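Local coordinates for protein aminotransferase (PDB 4ZM4) that is a class-III aminotransferase, a member of the pyridoxal-phosphate-dependent enzyme superfamily whose active site draws on both subunits of a dimer, at residues 194-202 and 227-237; 220-228 and 363-371. The protein carries 1 engineered substitution. All blocks are in the same frame, centred on the assembly; numbering follows the deposited sequence.

Overall arrangement
Two crossing contacts show how one connecting loop can serve two neighbours. Following the chain from the N terminus, residues 194-202 leave an outermost strand of the seven-stranded sheet and begin helix 198-208. After strand 212-217 comes the loop 220-228, which overlaps 227-237 at Ile227 and Pro228 and leads on to helix 233-244. Contact 1 closes a short loop of 24 residues and sets the starts of helices 198-208 and 233-244 side by side. Contact 2 closes a much longer one of 134 residues, bringing the beta hairpin of 363-371 back against 220-228. The segments alternate along the chain, so the connection ties the large sheet to the later three-stranded sheet and carries Asn223 to the ligand.

Contact 1 of 2, residues 194-202 and 227-237; sequences GWNDPDALR and IPPAPGFLQLL
Asn196 bonds through its side-chain amide to Ala230 N and Pro228 O of the facing loop. Its OD1 receives Ala230 N at 2.8 Å from above the carbonyl plane. That bond is nearly straight (171°), while ND2 gives a longer one of 3.2 Å to Pro228 O. ND2 also reaches the carbonyl of Arg385, so three bonds fix the rotation of the amide. Next door, Trp195 donates NE1 to Ile227 O, which lies at the ring edge 3.1 Å away; with CG anti to the backbone N (chi1 -176°), the indole swings out alongside the loop and its N-H edge meets this carbonyl.

Packing is dense where the rings meet. Phe233 turns an edge to the face of the Trp195 six-membered ring in an offset edge-to-face pair with planes at 86°, and one face of Phe233 receives Asn196 CA 3.8 Å from its centroid, a CH-pi contact. His149 adds another edge-to-face partner for the indole. Farther along, Leu201 CD2 meets Leu237 CD2 at 3.9 Å, the two side chains crossing at about a right angle.

The solvent side is thinner. There Leu236 rests CD2 on Pro198 CB and sets CD1 over one face of the exposed Arg202 guanidinium, 3.7 Å from NH2. The helix starts run almost parallel with axes 11.1 Å apart, and Asp197 caps the first. Taken together, directional bonds to Ile227 O, Pro228 O and Ala230 N probably help to fix the loop, while Phe233, Leu201, Leu236 and Leu237 pack where the helices start and Trp195 packs beside the loop.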
ATOM      1  N   GLY B 194     -27.795   7.253   1.478  1.00 17.97           N
ATOM      2  CA  GLY B 194     -27.510   8.401   0.648  1.00 18.74           C
ATOM      3  C   GLY B 194     -26.852   9.517   1.460  1.00 20.06           C
ATOM      4  O   GLY B 194     -27.218   9.761   2.618  1.00 23.01           O
ATOM      5  N   TRP B 195     -25.909  10.197   0.827  1.00 19.38           N
ATOM      6  CA  TRP B 195     -25.205  11.332   1.388  1.00 19.54           C
ATOM      7  C   TRP B 195     -26.205  12.451   1.667  1.00 20.56           C
ATOM      8  O   TRP B 195     -27.146  12.611   0.910  1.00 24.15           O
ATOM      9  CB  TRP B 195     -24.184  11.799   0.369  1.00 18.73           C
ATOM     10  CG  TRP B 195     -23.233  12.933   0.763  1.00 20.60           C
ATOM     11  CD1 TRP B 195     -22.832  13.950  -0.036  1.00 19.67           C
ATOM     12  CD2 TRP B 195     -22.517  13.106   2.002  1.00 19.18           C
ATOM     13  NE1 TRP B 195     -21.933  14.735   0.611  1.00 18.11           N
ATOM     14  CE2 TRP B 195     -21.727  14.248   1.861  1.00 17.84           C
ATOM     15  CE3 TRP B 195     -22.487  12.408   3.203  1.00 19.69           C
ATOM     16  CZ2 TRP B 195     -20.908  14.713   2.855  1.00 19.34           C
ATOM     17  CZ3 TRP B 195     -21.681  12.886   4.214  1.00 19.99           C
ATOM     18  CH2 TRP B 195     -20.916  14.040   4.041  1.00 19.67           C
ATOM     19  N   ASN B 196     -26.022  13.162   2.775  1.00 20.37           N
ATOM     20  CA  ASN B 196     -26.840  14.289   3.166  1.00 22.22           C
ATOM     21  C   ASN B 196     -28.326  13.981   3.279  1.00 24.50           C
ATOM     22  O   ASN B 196     -29.166  14.788   2.899  1.00 27.46           O
ATOM     23  CB  ASN B 196     -26.597  15.460   2.219  1.00 22.35           C
ATOM     24  CG  ASN B 196     -25.217  16.088   2.408  1.00 22.48           C
ATOM     25  OD1 ASN B 196     -24.743  16.229   3.531  1.00 22.60           O
ATOM     26  ND2 ASN B 196     -24.583  16.474   1.322  1.00 22.56           N
ATOM     27  N   ASP B 197     -28.661  12.797   3.798  1.00 26.85           N
ATOM     28  CA  ASP B 197     -30.077  12.392   4.037  1.00 25.52           C
ATOM     29  C   ASP B 197     -30.293  12.177   5.531  1.00 23.43           C
ATOM     30  O   ASP B 197     -30.220  11.048   6.002  1.00 23.65           O
ATOM     31  CB  ASP B 197     -30.396  11.109   3.264  1.00 25.66           C
ATOM     32  CG  ASP B 197     -31.867  10.751   3.320  1.00 27.18           C
ATOM     33  OD1 ASP B 197     -32.599  11.289   4.176  1.00 28.79           O
ATOM     34  OD2 ASP B 197     -32.306   9.943   2.491  1.00 28.85           O
ATOM     35  N   PRO B 198     -30.550  13.266   6.299  1.00 23.81           N
ATOM     36  CA  PRO B 198     -30.660  13.144   7.770  1.00 22.93           C
ATOM     37  C   PRO B 198     -31.789  12.234   8.282  1.00 21.62           C
ATOM     38  O   PRO B 198     -31.610  11.528   9.267  1.00 22.26           O
ATOM     39  CB  PRO B 198     -30.838  14.586   8.249  1.00 24.08           C
ATOM     40  CG  PRO B 198     -31.113  15.407   7.052  1.00 24.21           C
ATOM     41  CD  PRO B 198     -30.731  14.651   5.828  1.00 24.04           C
ATOM     42  N   ASP B 199     -32.935  12.254   7.622  1.00 22.77           N
ATOM     43  CA  ASP B 199     -34.057  11.369   7.985  1.00 24.02           C
ATOM     44  C   ASP B 199     -33.612   9.896   7.960  1.00 22.07           C
ATOM     45  O   ASP B 199     -33.790   9.183   8.915  1.00 20.57           O
ATOM     46  CB  ASP B 199     -35.232  11.547   7.008  1.00 24.97           C
ATOM     47  CG  ASP B 199     -35.937  12.899   7.147  1.00 28.96           C
ATOM     48  OD1 ASP B 199     -35.844  13.545   8.224  1.00 27.59           O
ATOM     49  OD2 ASP B 199     -36.618  13.308   6.149  1.00 31.30           O
ATOM     50  N   ALA B 200     -33.001   9.483   6.850  1.00 20.30           N
ATOM     51  CA  ALA B 200     -32.542   8.117   6.667  1.00 19.16           C
ATOM     52  C   ALA B 200     -31.506   7.741   7.703  1.00 18.53           C
ATOM     53  O   ALA B 200     -31.538   6.656   8.279  1.00 19.96           O
ATOM     54  CB  ALA B 200     -31.972   7.942   5.253  1.00 19.93           C
ATOM     55  N   LEU B 201     -30.609   8.665   7.987  1.00 19.15           N
ATOM     56  CA  LEU B 201     -29.571   8.453   8.989  1.00 19.10           C
ATOM     57  C   LEU B 201     -30.149   8.295  10.383  1.00 19.38           C
ATOM     58  O   LEU B 201     -29.682   7.461  11.181  1.00 19.44           O
ATOM     59  CB  LEU B 201     -28.577   9.637   8.961  1.00 18.29           C
ATOM     60  CG  LEU B 201     -27.375   9.498   9.903  1.00 18.25           C
ATOM     61  CD1 LEU B 201     -26.450   8.360   9.489  1.00 18.69           C
ATOM     62  CD2 LEU B 201     -26.615  10.810   9.948  1.00 18.36           C
ATOM     63  N   ARG B 202     -31.127   9.134  10.704  1.00 21.45           N
ATOM     64  CA  ARG B 202     -31.800   9.057  12.012  1.00 23.99           C
ATOM     65  C   ARG B 202     -32.541   7.740  12.146  1.00 24.66           C
ATOM     66  O   ARG B 202     -32.502   7.096  13.200  1.00 26.55           O
ATOM     67  CB  ARG B 202     -32.798  10.204  12.172  1.00 25.39           C
ATOM     68  CG  ARG B 202     -32.177  11.561  12.439  1.00 26.92           C
ATOM     69  CD  ARG B 202     -33.280  12.576  12.669  1.00 29.72           C
ATOM     70  NE  ARG B 202     -32.757  13.728  13.395  1.00 33.73           N
ATOM     71  CZ  ARG B 202     -32.446  14.904  12.851  1.00 36.76           C
ATOM     72  NH1 ARG B 202     -32.610  15.117  11.536  1.00 38.71           N
ATOM     73  NH2 ARG B 202     -31.989  15.887  13.636  1.00 34.86           N
ATOM     74  N   ILE B 227     -19.268  17.291  -3.422  1.00 26.18           N
ATOM     75  CA  ILE B 227     -20.464  17.641  -2.668  1.00 24.29           C
ATOM     76  C   ILE B 227     -20.125  17.825  -1.187  1.00 22.73           C
ATOM     77  O   ILE B 227     -19.923  16.848  -0.454  1.00 20.98           O
ATOM     78  CB  ILE B 227     -21.590  16.590  -2.854  1.00 23.52           C
ATOM     79  CG1 ILE B 227     -21.856  16.390  -4.349  1.00 24.31           C
ATOM     80  CG2 ILE B 227     -22.856  17.049  -2.148  1.00 22.32           C
ATOM     81  CD1 ILE B 227     -22.814  15.260  -4.672  1.00 24.88           C
ATOM     82  N   PRO B 228     -20.104  19.079  -0.737  1.00 21.24           N
ATOM     83  CA  PRO B 228     -19.890  19.302   0.670  1.00 20.93           C
ATOM     84  C   PRO B 228     -21.062  18.808   1.522  1.00 20.14           C
ATOM     85  O   PRO B 228     -22.153  18.518   1.006  1.00 19.44           O
ATOM     86  CB  PRO B 228     -19.754  20.828   0.770  1.00 22.28           C
ATOM     87  CG  PRO B 228     -20.566  21.356  -0.356  1.00 23.11           C
ATOM     88  CD  PRO B 228     -20.554  20.300  -1.435  1.00 23.00           C
ATOM     89  N   PRO B 229     -20.839  18.679   2.826  1.00 19.88           N
ATOM     90  CA  PRO B 229     -21.941  18.214   3.653  1.00 20.42           C
ATOM     91  C   PRO B 229     -22.958  19.345   3.805  1.00 21.11           C
ATOM     92  O   PRO B 229     -22.573  20.514   3.905  1.00 20.30           O
ATOM     93  CB  PRO B 229     -21.259  17.902   4.981  1.00 20.83           C
ATOM     94  CG  PRO B 229     -20.101  18.851   5.031  1.00 20.57           C
ATOM     95  CD  PRO B 229     -19.676  19.106   3.614  1.00 19.31           C
ATOM     96  N   ALA B 230     -24.240  19.003   3.816  1.00 22.41           N
ATOM     97  CA  ALA B 230     -25.304  19.966   4.068  1.00 22.28           C
ATOM     98  C   ALA B 230     -25.128  20.559   5.459  1.00 23.25           C
ATOM     99  O   ALA B 230     -24.604  19.902   6.364  1.00 24.37           O
ATOM    100  CB  ALA B 230     -26.660  19.295   3.962  1.00 21.15           C
ATOM    101  N   PRO B 231     -25.571  21.804   5.649  1.00 25.57           N
ATOM    102  CA  PRO B 231     -25.553  22.435   6.982  1.00 25.25           C
ATOM    103  C   PRO B 231     -26.091  21.499   8.063  1.00 23.94           C
ATOM    104  O   PRO B 231     -27.196  20.968   7.927  1.00 24.76           O
ATOM    105  CB  PRO B 231     -26.483  23.645   6.817  1.00 27.13           C
ATOM    106  CG  PRO B 231     -26.427  23.982   5.352  1.00 27.57           C
ATOM    107  CD  PRO B 231     -26.236  22.657   4.638  1.00 28.23           C
ATOM    108  N   GLY B 232     -25.283  21.268   9.096  1.00 23.45           N
ATOM    109  CA  GLY B 232     -25.657  20.419  10.234  1.00 22.57           C
ATOM    110  C   GLY B 232     -25.483  18.904  10.092  1.00 23.13           C
ATOM    111  O   GLY B 232     -25.726  18.167  11.062  1.00 19.53           O
ATOM    112  N   PHE B 233     -25.103  18.418   8.902  1.00 20.36           N
ATOM    113  CA  PHE B 233     -25.062  16.985   8.688  1.00 19.87           C
ATOM    114  C   PHE B 233     -23.932  16.312   9.447  1.00 18.24           C
ATOM    115  O   PHE B 233     -24.150  15.299  10.116  1.00 18.05           O
ATOM    116  CB  PHE B 233     -25.001  16.637   7.217  1.00 21.35           C
ATOM    117  CG  PHE B 233     -25.299  15.206   6.943  1.00 21.87           C
ATOM    118  CD1 PHE B 233     -26.591  14.728   7.066  1.00 22.16           C
ATOM    119  CD2 PHE B 233     -24.286  14.321   6.575  1.00 21.62           C
ATOM    120  CE1 PHE B 233     -26.888  13.397   6.770  1.00 20.66           C
ATOM    121  CE2 PHE B 233     -24.570  12.996   6.316  1.00 20.35           C
ATOM    122  CZ  PHE B 233     -25.866  12.532   6.405  1.00 20.76           C
ATOM    123  N   LEU B 234     -22.727  16.849   9.364  1.00 18.42           N
ATOM    124  CA  LEU B 234     -21.614  16.296  10.140  1.00 18.77           C
ATOM    125  C   LEU B 234     -21.887  16.390  11.634  1.00 19.65           C
ATOM    126  O   LEU B 234     -21.518  15.490  12.398  1.00 20.84           O
ATOM    127  CB  LEU B 234     -20.295  16.983   9.801  1.00 19.26           C
ATOM    128  CG  LEU B 234     -19.832  16.809   8.357  1.00 19.46           C
ATOM    129  CD1 LEU B 234     -18.523  17.565   8.155  1.00 19.52           C
ATOM    130  CD2 LEU B 234     -19.671  15.330   8.001  1.00 19.96           C
ATOM    131  N   GLN B 235     -22.515  17.475  12.069  1.00 19.48           N
ATOM    132  CA  GLN B 235     -22.822  17.661  13.479  1.00 20.90           C
ATOM    133  C   GLN B 235     -23.749  16.518  13.898  1.00 21.18           C
ATOM    134  O   GLN B 235     -23.578  15.922  14.969  1.00 22.47           O
ATOM    135  CB  GLN B 235     -23.473  19.035  13.725  1.00 21.90           C
ATOM    136  CG  GLN B 235     -22.519  20.221  13.531  1.00 24.23           C
ATOM    137  CD  GLN B 235     -22.146  20.532  12.075  1.00 24.90           C
ATOM    138  OE1 GLN B 235     -22.692  19.949  11.112  1.00 27.30           O
ATOM    139  NE2 GLN B 235     -21.257  21.496  11.905  1.00 23.74           N
ATOM    140  N   LEU B 236     -24.735  16.246  13.049  1.00 20.38           N
ATOM    141  CA  LEU B 236     -25.716  15.217  13.305  1.00 21.58           C
ATOM    142  C   LEU B 236     -25.051  13.862  13.409  1.00 23.55           C
ATOM    143  O   LEU B 236     -25.415  13.060  14.282  1.00 24.66           O
ATOM    144  CB  LEU B 236     -26.789  15.200  12.208  1.00 21.16           C
ATOM    145  CG  LEU B 236     -27.878  14.124  12.342  1.00 21.37           C
ATOM    146  CD1 LEU B 236     -28.664  14.270  13.635  1.00 19.78           C
ATOM    147  CD2 LEU B 236     -28.824  14.172  11.144  1.00 22.08           C
ATOM    148  N   LEU B 237     -24.089  13.602  12.524  1.00 23.27           N
ATOM    149  CA  LEU B 237     -23.362  12.340  12.518  1.00 22.70           C
ATOM    150  C   LEU B 237     -22.612  12.136  13.790  1.00 20.96           C
ATOM    151  O   LEU B 237     -22.657  11.071  14.398  1.00 22.59           O
ATOM    152  CB  LEU B 237     -22.368  12.287  11.361  1.00 24.79           C
ATOM    153  CG  LEU B 237     -22.718  11.446  10.153  1.00 27.93           C
ATOM    154  CD1 LEU B 237     -21.618  11.633   9.107  1.00 30.82           C
ATOM    155  CD2 LEU B 237     -22.845   9.965  10.530  1.00 27.77           C
TER

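Contact 2 of 2, residues 220-228 and 363-371; sequences VLANAGVIP and NRVGTLMSV. With P3B ((3E,4R,5R)-4,5-dihydroxy-3-{[(Z)-{3-hydroxy-2-methyl-5-[(phosphonooxy)methyl]pyridin-4(1H)-ylidene}methyl]imino}cyclohex-1-ene-1-carboxylic acid), chain H.
Asn223 OD1 is gripped by two oxygens of the bound P3B: it accepts from OAG at 2.6 Å and has a further, weak bond with OAE. The other end of the same carboxamide, ND2, donates to P3B OAE at 2.8 Å with an N-H angle of 158°. Glu218 takes another bond from ND2, a second-shell link that probably helps to orient the amide. Gly309 and Val310 of the second subunit also bond P3B, so the pocket is shared across the dimer.

Behind this residue the loop packs against the hairpin of 363-371. Ser370 OG accepts Val226 N at 3.2 Å, a somewhat bent bond (142°). With chi1 at 64°, OG lies between its own backbone N and carbonyl carbon and faces the loop, next to the CA of Gly225. Val226 forms the middle of the apolar contact: the Val226 and Val365 side chains cross obliquely, CG1 of Val226 lying 4.0 Å from CG2 of Val365, whereas CG2 of Val226 presses on the backbone of the second strand, 3.6 Å from Ser370 N. Val226 O comes close to Asn363 CB, at 3.2 Å. At one border Val220 CG1 and Val365 CG2 meet tip to tip, 4.2 Å apart, with Pro228 CB against the same Val365 methyl; elsewhere Ala222 CB touches Leu368 CD2.

Each partner has its own internal order. Val365 to Leu368 make a type II' turn flanked by antiparallel pairing, and Leu221 and Ile227 exchange backbone bonds across the loop, one of them weak. The contact therefore combines a single polar link with buried aliphatic packing on the loop's hairpin side, while the asparagine amide it carries offers donor and acceptor groups suited to the ligand's hydroxyl oxygens.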
ATOM      1  N   VAL B 220     -16.108  15.848   3.087  1.00 18.94           N
ATOM      2  CA  VAL B 220     -16.554  16.416   1.814  1.00 20.19           C
ATOM      3  C   VAL B 220     -16.473  15.276   0.811  1.00 22.08           C
ATOM      4  O   VAL B 220     -15.435  14.633   0.687  1.00 23.63           O
ATOM      5  CB  VAL B 220     -15.630  17.516   1.297  1.00 19.52           C
ATOM      6  CG1 VAL B 220     -16.064  17.964  -0.093  1.00 19.08           C
ATOM      7  CG2 VAL B 220     -15.624  18.692   2.229  1.00 19.77           C
ATOM      8  N   LEU B 221     -17.568  14.977   0.130  1.00 25.26           N
ATOM      9  CA  LEU B 221     -17.571  13.907  -0.864  1.00 24.79           C
ATOM     10  C   LEU B 221     -16.785  14.404  -2.071  1.00 27.30           C
ATOM     11  O   LEU B 221     -17.272  15.272  -2.798  1.00 31.06           O
ATOM     12  CB  LEU B 221     -18.996  13.527  -1.275  1.00 23.86           C
ATOM     13  CG  LEU B 221     -19.119  12.560  -2.478  1.00 23.39           C
ATOM     14  CD1 LEU B 221     -18.280  11.317  -2.267  1.00 23.54           C
ATOM     15  CD2 LEU B 221     -20.561  12.169  -2.750  1.00 24.44           C
ATOM     16  N   ALA B 222     -15.588  13.856  -2.298  1.00 27.52           N
ATOM     17  CA  ALA B 222     -14.737  14.294  -3.436  1.00 28.25           C
ATOM     18  C   ALA B 222     -14.685  13.315  -4.628  1.00 30.96           C
ATOM     19  O   ALA B 222     -14.529  13.763  -5.759  1.00 37.02           O
ATOM     20  CB  ALA B 222     -13.349  14.596  -2.955  1.00 27.31           C
ATOM     21  N   ASN B 223     -14.882  12.007  -4.401  1.00 30.15           N
ATOM     22  CA  ASN B 223     -14.868  11.003  -5.479  1.00 29.18           C
ATOM     23  C   ASN B 223     -16.198  10.853  -6.254  1.00 31.74           C
ATOM     24  O   ASN B 223     -16.447   9.844  -6.929  1.00 30.93           O
ATOM     25  CB  ASN B 223     -14.491   9.626  -4.914  1.00 31.00           C
ATOM     26  CG  ASN B 223     -13.082   9.559  -4.391  1.00 29.64           C
ATOM     27  OD1 ASN B 223     -12.120   9.368  -5.145  1.00 38.36           O
ATOM     28  ND2 ASN B 223     -12.946   9.630  -3.100  1.00 25.86           N
ATOM     29  N   ALA B 224     -17.068  11.846  -6.162  1.00 37.42           N
ATOM     30  CA  ALA B 224     -18.337  11.825  -6.899  1.00 37.93           C
ATOM     31  C   ALA B 224     -18.908  13.233  -6.868  1.00 35.83           C
ATOM     32  O   ALA B 224     -19.936  13.501  -6.213  1.00 37.45           O
ATOM     33  CB  ALA B 224     -19.318  10.833  -6.271  1.00 38.67           C
ATOM     34  N   GLY B 225     -18.239  14.116  -7.605  1.00 33.39           N
ATOM     35  CA  GLY B 225     -18.500  15.544  -7.539  1.00 33.61           C
ATOM     36  C   GLY B 225     -17.832  15.966  -6.265  1.00 31.58           C
ATOM     37  O   GLY B 225     -17.272  15.139  -5.563  1.00 35.33           O
ATOM     38  N   VAL B 226     -17.880  17.238  -5.967  1.00 29.24           N
ATOM     39  CA  VAL B 226     -17.302  17.715  -4.739  1.00 27.78           C
ATOM     40  C   VAL B 226     -18.477  18.213  -3.929  1.00 26.81           C
ATOM     41  O   VAL B 226     -18.672  19.402  -3.769  1.00 32.16           O
ATOM     42  CB  VAL B 226     -16.261  18.829  -5.010  1.00 25.84           C
ATOM     43  CG1 VAL B 226     -15.827  19.506  -3.717  1.00 24.71           C
ATOM     44  CG2 VAL B 226     -15.058  18.236  -5.719  1.00 24.63           C
ATOM     45  N   ILE B 227     -19.268  17.291  -3.422  1.00 26.18           N
ATOM     46  CA  ILE B 227     -20.464  17.641  -2.668  1.00 24.29           C
ATOM     47  C   ILE B 227     -20.125  17.825  -1.187  1.00 22.73           C
ATOM     48  O   ILE B 227     -19.923  16.848  -0.454  1.00 20.98           O
ATOM     49  CB  ILE B 227     -21.590  16.590  -2.854  1.00 23.52           C
ATOM     50  CG1 ILE B 227     -21.856  16.390  -4.349  1.00 24.31           C
ATOM     51  CG2 ILE B 227     -22.856  17.049  -2.148  1.00 22.32           C
ATOM     52  CD1 ILE B 227     -22.814  15.260  -4.672  1.00 24.88           C
ATOM     53  N   PRO B 228     -20.104  19.079  -0.737  1.00 21.24           N
ATOM     54  CA  PRO B 228     -19.890  19.302   0.670  1.00 20.93           C
ATOM     55  C   PRO B 228     -21.062  18.808   1.522  1.00 20.14           C
ATOM     56  O   PRO B 228     -22.153  18.518   1.006  1.00 19.44           O
ATOM     57  CB  PRO B 228     -19.754  20.828   0.770  1.00 22.28           C
ATOM     58  CG  PRO B 228     -20.566  21.356  -0.356  1.00 23.11           C
ATOM     59  CD  PRO B 228     -20.554  20.300  -1.435  1.00 23.00           C
ATOM     60  N   ASN B 363     -18.841  22.724  -8.232  1.00 25.40           N
ATOM     61  CA  ASN B 363     -18.751  22.767  -6.773  1.00 26.44           C
ATOM     62  C   ASN B 363     -17.284  22.951  -6.384  1.00 22.72           C
ATOM     63  O   ASN B 363     -16.415  22.400  -7.019  1.00 20.39           O
ATOM     64  CB  ASN B 363     -19.283  21.485  -6.114  1.00 28.24           C
ATOM     65  CG  ASN B 363     -20.806  21.342  -6.186  1.00 31.32           C
ATOM     66  OD1 ASN B 363     -21.316  20.235  -6.427  1.00 36.10           O
ATOM     67  ND2 ASN B 363     -21.535  22.413  -5.906  1.00 33.54           N
ATOM     68  N   ARG B 364     -17.024  23.729  -5.351  1.00 21.23           N
ATOM     69  CA  ARG B 364     -15.678  23.940  -4.932  1.00 21.90           C
ATOM     70  C   ARG B 364     -15.529  24.012  -3.407  1.00 22.20           C
ATOM     71  O   ARG B 364     -16.351  24.595  -2.714  1.00 22.21           O
ATOM     72  CB  ARG B 364     -15.136  25.218  -5.570  1.00 22.43           C
ATOM     73  CG  ARG B 364     -13.634  25.431  -5.336  1.00 22.87           C
ATOM     74  CD  ARG B 364     -13.108  26.646  -6.099  1.00 22.45           C
ATOM     75  NE  ARG B 364     -13.669  27.898  -5.592  1.00 22.46           N
ATOM     76  CZ  ARG B 364     -13.280  28.517  -4.479  1.00 21.92           C
ATOM     77  NH1 ARG B 364     -12.320  28.011  -3.715  1.00 21.52           N
ATOM     78  NH2 ARG B 364     -13.861  29.666  -4.126  1.00 21.94           N
ATOM     79  N   VAL B 365     -14.473  23.395  -2.889  1.00 20.32           N
ATOM     80  CA  VAL B 365     -14.076  23.573  -1.517  1.00 18.26           C
ATOM     81  C   VAL B 365     -12.555  23.742  -1.571  1.00 19.64           C
ATOM     82  O   VAL B 365     -11.800  22.742  -1.692  1.00 17.56           O
ATOM     83  CB  VAL B 365     -14.479  22.380  -0.615  1.00 18.41           C
ATOM     84  CG1 VAL B 365     -14.100  22.663   0.825  1.00 17.85           C
ATOM     85  CG2 VAL B 365     -15.970  22.086  -0.701  1.00 17.77           C
ATOM     86  N   GLY B 366     -12.128  25.011  -1.535  1.00 17.83           N
ATOM     87  CA  GLY B 366     -10.760  25.378  -1.653  1.00 18.03           C
ATOM     88  C   GLY B 366     -10.274  25.045  -3.043  1.00 19.30           C
ATOM     89  O   GLY B 366     -10.844  25.491  -4.027  1.00 19.38           O
ATOM     90  N   THR B 367      -9.229  24.222  -3.115  1.00 20.15           N
ATOM     91  CA  THR B 367      -8.645  23.815  -4.380  1.00 20.36           C
ATOM     92  C   THR B 367      -9.206  22.478  -4.880  1.00 23.90           C
ATOM     93  O   THR B 367      -8.711  21.912  -5.860  1.00 25.67           O
ATOM     94  CB  THR B 367      -7.109  23.728  -4.234  1.00 19.23           C
ATOM     95  OG1 THR B 367      -6.753  23.048  -3.019  1.00 15.79           O
ATOM     96  CG2 THR B 367      -6.526  25.112  -4.207  1.00 19.21           C
ATOM     97  N   LEU B 368     -10.200  21.955  -4.177  1.00 26.31           N
ATOM     98  CA  LEU B 368     -10.916  20.735  -4.577  1.00 26.32           C
ATOM     99  C   LEU B 368     -12.118  21.259  -5.346  1.00 28.54           C
ATOM    100  O   LEU B 368     -12.804  22.182  -4.883  1.00 32.20           O
ATOM    101  CB  LEU B 368     -11.380  20.016  -3.346  1.00 27.60           C
ATOM    102  CG  LEU B 368     -11.146  18.556  -3.081  1.00 30.72           C
ATOM    103  CD1 LEU B 368      -9.738  18.115  -3.393  1.00 35.80           C
ATOM    104  CD2 LEU B 368     -11.451  18.323  -1.625  1.00 32.16           C
ATOM    105  N   MET B 369     -12.326  20.758  -6.553  1.00 28.55           N
ATOM    106  CA  MET B 369     -13.239  21.394  -7.495  1.00 27.70           C
ATOM    107  C   MET B 369     -13.832  20.375  -8.498  1.00 26.26           C
ATOM    108  O   MET B 369     -13.070  19.633  -9.134  1.00 29.27           O
ATOM    109  CB  MET B 369     -12.452  22.473  -8.239  1.00 29.27           C
ATOM    110  CG  MET B 369     -13.265  23.401  -9.087  1.00 31.05           C
ATOM    111  SD  MET B 369     -12.200  24.758  -9.636  1.00 33.12           S
ATOM    112  CE  MET B 369     -13.390  25.512 -10.757  1.00 28.07           C
ATOM    113  N   SER B 370     -15.160  20.381  -8.659  1.00 24.17           N
ATOM    114  CA  SER B 370     -15.850  19.588  -9.729  1.00 23.68           C
ATOM    115  C   SER B 370     -16.444  20.539 -10.777  1.00 23.66           C
ATOM    116  O   SER B 370     -16.998  21.589 -10.438  1.00 24.33           O
ATOM    117  CB  SER B 370     -16.873  18.491  -9.308  1.00 21.60           C
ATOM    118  OG  SER B 370     -18.008  18.978  -8.638  1.00 21.11           O
ATOM    119  N   VAL B 371     -16.297  20.144 -12.034  1.00 24.60           N
ATOM    120  CA  VAL B 371     -16.793  20.880 -13.192  1.00 25.62           C
ATOM    121  C   VAL B 371     -17.479  19.898 -14.130  1.00 26.19           C
ATOM    122  O   VAL B 371     -16.827  19.045 -14.716  1.00 28.23           O
ATOM    123  CB  VAL B 371     -15.655  21.591 -13.978  1.00 26.69           C
ATOM    124  CG1 VAL B 371     -16.202  22.263 -15.234  1.00 29.59           C
ATOM    125  CG2 VAL B 371     -14.957  22.618 -13.111  1.00 24.10           C
TER
HETATM  126  OAH P3B H 501      -5.791   3.020  -1.842  1.00 14.68           O
HETATM  127  PBA P3B H 501      -5.458   4.548  -2.099  1.00 15.23           P
HETATM  128  OAI P3B H 501      -5.654   4.709  -3.576  1.00 14.22           O
HETATM  129  OAC P3B H 501      -4.042   4.941  -1.707  1.00 16.44           O
HETATM  130  OAQ P3B H 501      -6.674   5.304  -1.234  1.00 14.93           O
HETATM  131  CAM P3B H 501      -8.049   4.802  -1.200  1.00 14.96           C
HETATM  132  CAV P3B H 501      -8.858   5.883  -0.950  1.00 15.18           C
HETATM  133  CAL P3B H 501      -9.345   6.023   0.342  1.00 13.73           C
HETATM  134  NAP P3B H 501     -10.127   7.133   0.633  1.00 13.84           N
HETATM  135  CAU P3B H 501     -10.404   8.083  -0.323  1.00 13.30           C
HETATM  136  CAA P3B H 501     -11.202   9.159  -0.038  1.00 13.01           C
HETATM  137  CAW P3B H 501      -9.968   7.929  -1.564  1.00 13.23           C
HETATM  138  OAE P3B H 501     -10.278   8.896  -2.456  1.00 13.91           O
HETATM  139  CAX P3B H 501      -9.153   6.860  -1.941  1.00 16.63           C
HETATM  140  CAJ P3B H 501      -8.703   6.723  -3.301  1.00 20.22           C
HETATM  141  NAO P3B H 501      -9.177   7.534  -4.306  1.00 24.96           N
HETATM  142  CAT P3B H 501      -8.849   7.340  -5.623  1.00 33.34           C
HETATM  143  CAK P3B H 501      -8.153   6.217  -6.150  1.00 33.36           C
HETATM  144  CAS P3B H 501      -7.907   6.013  -7.504  1.00 31.90           C
HETATM  145  CAR P3B H 501      -7.161   4.915  -7.973  1.00 30.86           C
HETATM  146  OAD P3B H 501      -6.850   4.786  -9.168  1.00 31.04           O
HETATM  147  OAB P3B H 501      -6.847   3.993  -7.261  1.00 28.77           O
HETATM  148  CAN P3B H 501      -8.113   6.986  -8.402  1.00 34.43           C
HETATM  149  CAY P3B H 501      -8.738   8.313  -7.944  1.00 35.22           C
HETATM  150  OAF P3B H 501      -9.649   8.613  -9.018  1.00 40.25           O
HETATM  151  CAZ P3B H 501      -9.425   8.308  -6.518  1.00 35.14           C
HETATM  152  OAG P3B H 501      -9.633   9.620  -5.878  1.00 31.64           O